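Local atomic coordinates of yeast glycogen phosphorylase (Saccharomyces cerevisiae, PDB entry 1YGP), a protein that belongs to the carbohydrate phosphorylases of the GT-B clan, forms a two-chain assembly here and carries a bound pyridoxal-5'-phosphate. Residues L710-S715 with L735-V740. Residues are numbered along the deposited sequence; the frame is centred on the assembly and turned at random.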
ATOM      1  N   LEU A 710      39.746   9.515  10.985  1.00 21.01           N
ATOM      2  CA  LEU A 710      40.441   9.317   9.728  1.00 18.58           C
ATOM      3  C   LEU A 710      39.495   8.480   8.863  1.00 20.12           C
ATOM      4  O   LEU A 710      38.755   7.611   9.377  1.00 21.81           O
ATOM      5  CB  LEU A 710      41.746   8.602  10.073  1.00 17.48           C
ATOM      6  CG  LEU A 710      43.043   8.457   9.221  1.00 19.92           C
ATOM      7  CD1 LEU A 710      43.043   7.080   8.610  1.00 14.26           C
ATOM      8  CD2 LEU A 710      43.202   9.608   8.244  1.00 11.93           C
ATOM      9  N   SER A 711      39.482   8.729   7.554  1.00 17.08           N
ATOM     10  CA  SER A 711      38.638   7.981   6.635  1.00 15.12           C
ATOM     11  C   SER A 711      39.468   7.497   5.467  1.00 14.62           C
ATOM     12  O   SER A 711      40.292   8.241   4.922  1.00 23.67           O
ATOM     13  CB  SER A 711      37.505   8.861   6.141  1.00 14.17           C
ATOM     14  OG  SER A 711      37.852  10.050   5.436  1.00 11.65           O
ATOM     15  N   GLU A 712      39.290   6.266   5.044  1.00 11.25           N
ATOM     16  CA  GLU A 712      40.151   5.685   4.034  1.00 13.53           C
ATOM     17  C   GLU A 712      39.645   5.962   2.630  1.00 13.50           C
ATOM     18  O   GLU A 712      38.460   5.762   2.329  1.00 15.26           O
ATOM     19  CB  GLU A 712      40.221   4.200   4.277  1.00 13.56           C
ATOM     20  CG  GLU A 712      40.753   3.898   5.662  1.00 12.27           C
ATOM     21  CD  GLU A 712      42.179   3.393   5.696  1.00 16.59           C
ATOM     22  OE1 GLU A 712      42.732   3.050   4.649  1.00 18.94           O
ATOM     23  OE2 GLU A 712      42.736   3.321   6.790  1.00 17.94           O
ATOM     24  N   HIS A 713      40.460   6.446   1.704  1.00 10.42           N
ATOM     25  CA  HIS A 713      39.999   6.679   0.347  1.00  8.53           C
ATOM     26  C   HIS A 713      41.117   6.157  -0.547  1.00  9.19           C
ATOM     27  O   HIS A 713      41.770   6.888  -1.280  1.00 10.48           O
ATOM     28  CB  HIS A 713      39.727   8.172   0.184  1.00  5.32           C
ATOM     29  CG  HIS A 713      38.469   8.587   0.949  1.00  9.83           C
ATOM     30  ND1 HIS A 713      37.182   8.264   0.765  1.00 10.10           N
ATOM     31  CD2 HIS A 713      38.515   9.379   2.067  1.00 11.87           C
ATOM     32  CE1 HIS A 713      36.475   8.814   1.725  1.00 11.94           C
ATOM     33  NE2 HIS A 713      37.292   9.486   2.504  1.00 16.52           N
ATOM     34  N   ILE A 714      41.207   4.819  -0.527  1.00  7.78           N
ATOM     35  CA  ILE A 714      42.330   4.051  -1.026  1.00  4.62           C
ATOM     36  C   ILE A 714      42.227   3.201  -2.279  1.00  7.46           C
ATOM     37  O   ILE A 714      42.957   2.216  -2.376  1.00  8.01           O
ATOM     38  CB  ILE A 714      42.827   3.168   0.152  1.00  4.07           C
ATOM     39  CG1 ILE A 714      41.748   2.189   0.593  1.00  2.00           C
ATOM     40  CG2 ILE A 714      43.242   4.085   1.308  1.00  5.26           C
ATOM     41  CD1 ILE A 714      42.149   1.323   1.797  1.00  6.00           C
ATOM     42  N   SER A 715      41.368   3.541  -3.245  1.00 10.09           N
ATOM     43  CA  SER A 715      41.250   2.821  -4.514  1.00  9.73           C
ATOM     44  C   SER A 715      42.517   2.801  -5.332  1.00  9.19           C
ATOM     45  O   SER A 715      43.365   3.695  -5.160  1.00 13.81           O
ATOM     46  CB  SER A 715      40.183   3.449  -5.372  1.00 15.71           C
ATOM     47  OG  SER A 715      38.901   3.056  -4.923  1.00 25.83           O
ATOM     48  N   LEU A 735      40.241  13.478   8.741  1.00 17.87           N
ATOM     49  CA  LEU A 735      41.378  13.533   7.837  1.00 13.76           C
ATOM     50  C   LEU A 735      41.333  12.360   6.858  1.00 11.02           C
ATOM     51  O   LEU A 735      40.707  11.344   7.148  1.00 16.40           O
ATOM     52  CB  LEU A 735      42.652  13.555   8.678  1.00 14.39           C
ATOM     53  CG  LEU A 735      42.891  14.721   9.683  1.00 16.95           C
ATOM     54  CD1 LEU A 735      44.379  14.775   9.972  1.00 18.28           C
ATOM     55  CD2 LEU A 735      42.538  16.097   9.124  1.00 10.85           C
ATOM     56  N   ILE A 736      41.930  12.455   5.674  1.00 10.94           N
ATOM     57  CA  ILE A 736      41.856  11.460   4.606  1.00  9.06           C
ATOM     58  C   ILE A 736      43.212  10.757   4.557  1.00 16.70           C
ATOM     59  O   ILE A 736      44.243  11.445   4.661  1.00 11.29           O
ATOM     60  CB  ILE A 736      41.658  12.112   3.189  1.00  9.05           C
ATOM     61  CG1 ILE A 736      40.466  13.069   3.161  1.00  6.60           C
ATOM     62  CG2 ILE A 736      41.535  11.024   2.142  1.00  2.00           C
ATOM     63  CD1 ILE A 736      39.058  12.563   3.488  1.00  8.94           C
ATOM     64  N   ILE A 737      43.220   9.419   4.444  1.00 18.54           N
ATOM     65  CA  ILE A 737      44.419   8.705   4.031  1.00 19.65           C
ATOM     66  C   ILE A 737      43.951   8.220   2.659  1.00 20.47           C
ATOM     67  O   ILE A 737      42.932   7.524   2.549  1.00 22.71           O
ATOM     68  CB  ILE A 737      44.818   7.487   4.969  1.00 21.41           C
ATOM     69  CG1 ILE A 737      46.016   6.782   4.313  1.00 20.37           C
ATOM     70  CG2 ILE A 737      43.677   6.509   5.217  1.00 18.94           C
ATOM     71  CD1 ILE A 737      46.758   5.785   5.226  1.00 22.79           C
ATOM     72  N   GLY A 738      44.592   8.589   1.559  1.00 19.82           N
ATOM     73  CA  GLY A 738      44.071   8.199   0.273  1.00 18.32           C
ATOM     74  C   GLY A 738      45.107   8.150  -0.818  1.00 18.50           C
ATOM     75  O   GLY A 738      46.268   8.546  -0.651  1.00 19.72           O
ATOM     76  N   THR A 739      44.634   7.604  -1.927  1.00 14.00           N
ATOM     77  CA  THR A 739      45.420   7.495  -3.122  1.00 13.49           C
ATOM     78  C   THR A 739      45.256   8.785  -3.898  1.00 12.99           C
ATOM     79  O   THR A 739      44.263   9.507  -3.729  1.00 13.79           O
ATOM     80  CB  THR A 739      44.931   6.364  -3.953  1.00 13.60           C
ATOM     81  OG1 THR A 739      44.410   5.363  -3.113  1.00 19.89           O
ATOM     82  CG2 THR A 739      46.085   5.777  -4.721  1.00 27.24           C
ATOM     83  N   VAL A 740      46.201   9.122  -4.769  1.00 10.15           N
ATOM     84  CA  VAL A 740      46.130  10.387  -5.488  1.00 12.35           C
ATOM     85  C   VAL A 740      45.340  10.150  -6.770  1.00 12.57           C
ATOM     86  O   VAL A 740      45.808   9.904  -7.884  1.00 12.65           O
ATOM     87  CB  VAL A 740      47.608  10.905  -5.679  1.00 11.07           C
ATOM     88  CG1 VAL A 740      48.545   9.798  -6.141  1.00  9.02           C
ATOM     89  CG2 VAL A 740      47.566  12.092  -6.635  1.00  9.06           C
TER
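The carbonyl oxygen of His713 takes the backbone N-H of Thr739, O to N 3.0 Å, with the donor tilted 30° from the carbonyl plane, and Asn744 adds a weak second bond. It closes a ladder that illustrates parallel pairing: Ser711 and His713 each give their N-H to one residue of 735-739 and accept, at their C=O, the N-H of the residue two places on. Within it Ser711 N meets Leu735 O, and His713 N reaches Ile737 O at 2.8 Å. The Thr739 hydroxyl in turn donates to Ser715 O, OG1 to O 2.8 Å, which ties 710-715 to 735-740 one step past the His713 bond.

One face carries Ser711, His713 and Ile736. The imidazole meets Ile736 at its edge, with CG2 near the ring plane and 3.4 Å from His713 CD2, while Ile736 CD1 packs against Ser711 OG and His713 CD2. The hydroxyl hydrogen-bonds His713 NE2 (3.0 Å), and Lys607 NZ hydrogen-bonds His713 ND1, which together limit rotation of the ring. On the other face, Ile737 CG2 lies 3.5 Å from Leu710 CD1 and equally near Glu712 CD. Leu710 reaches across with CG anti to its N (chi1 -162°); Glu712 runs alongside Ile737, its OE1 held by Tyr827 of helix 820-840, which covers this face.

His713, at the C-terminal end of strand 710-713, comes close to the pyridoxal-5'-phosphate pocket, of which Lys607 is part. Strand 710-713, helix 724-730 and strand 735-739 form a beta-alpha-beta unit of the parallel, Rossmann-like C-terminal domain of the GT-B fold.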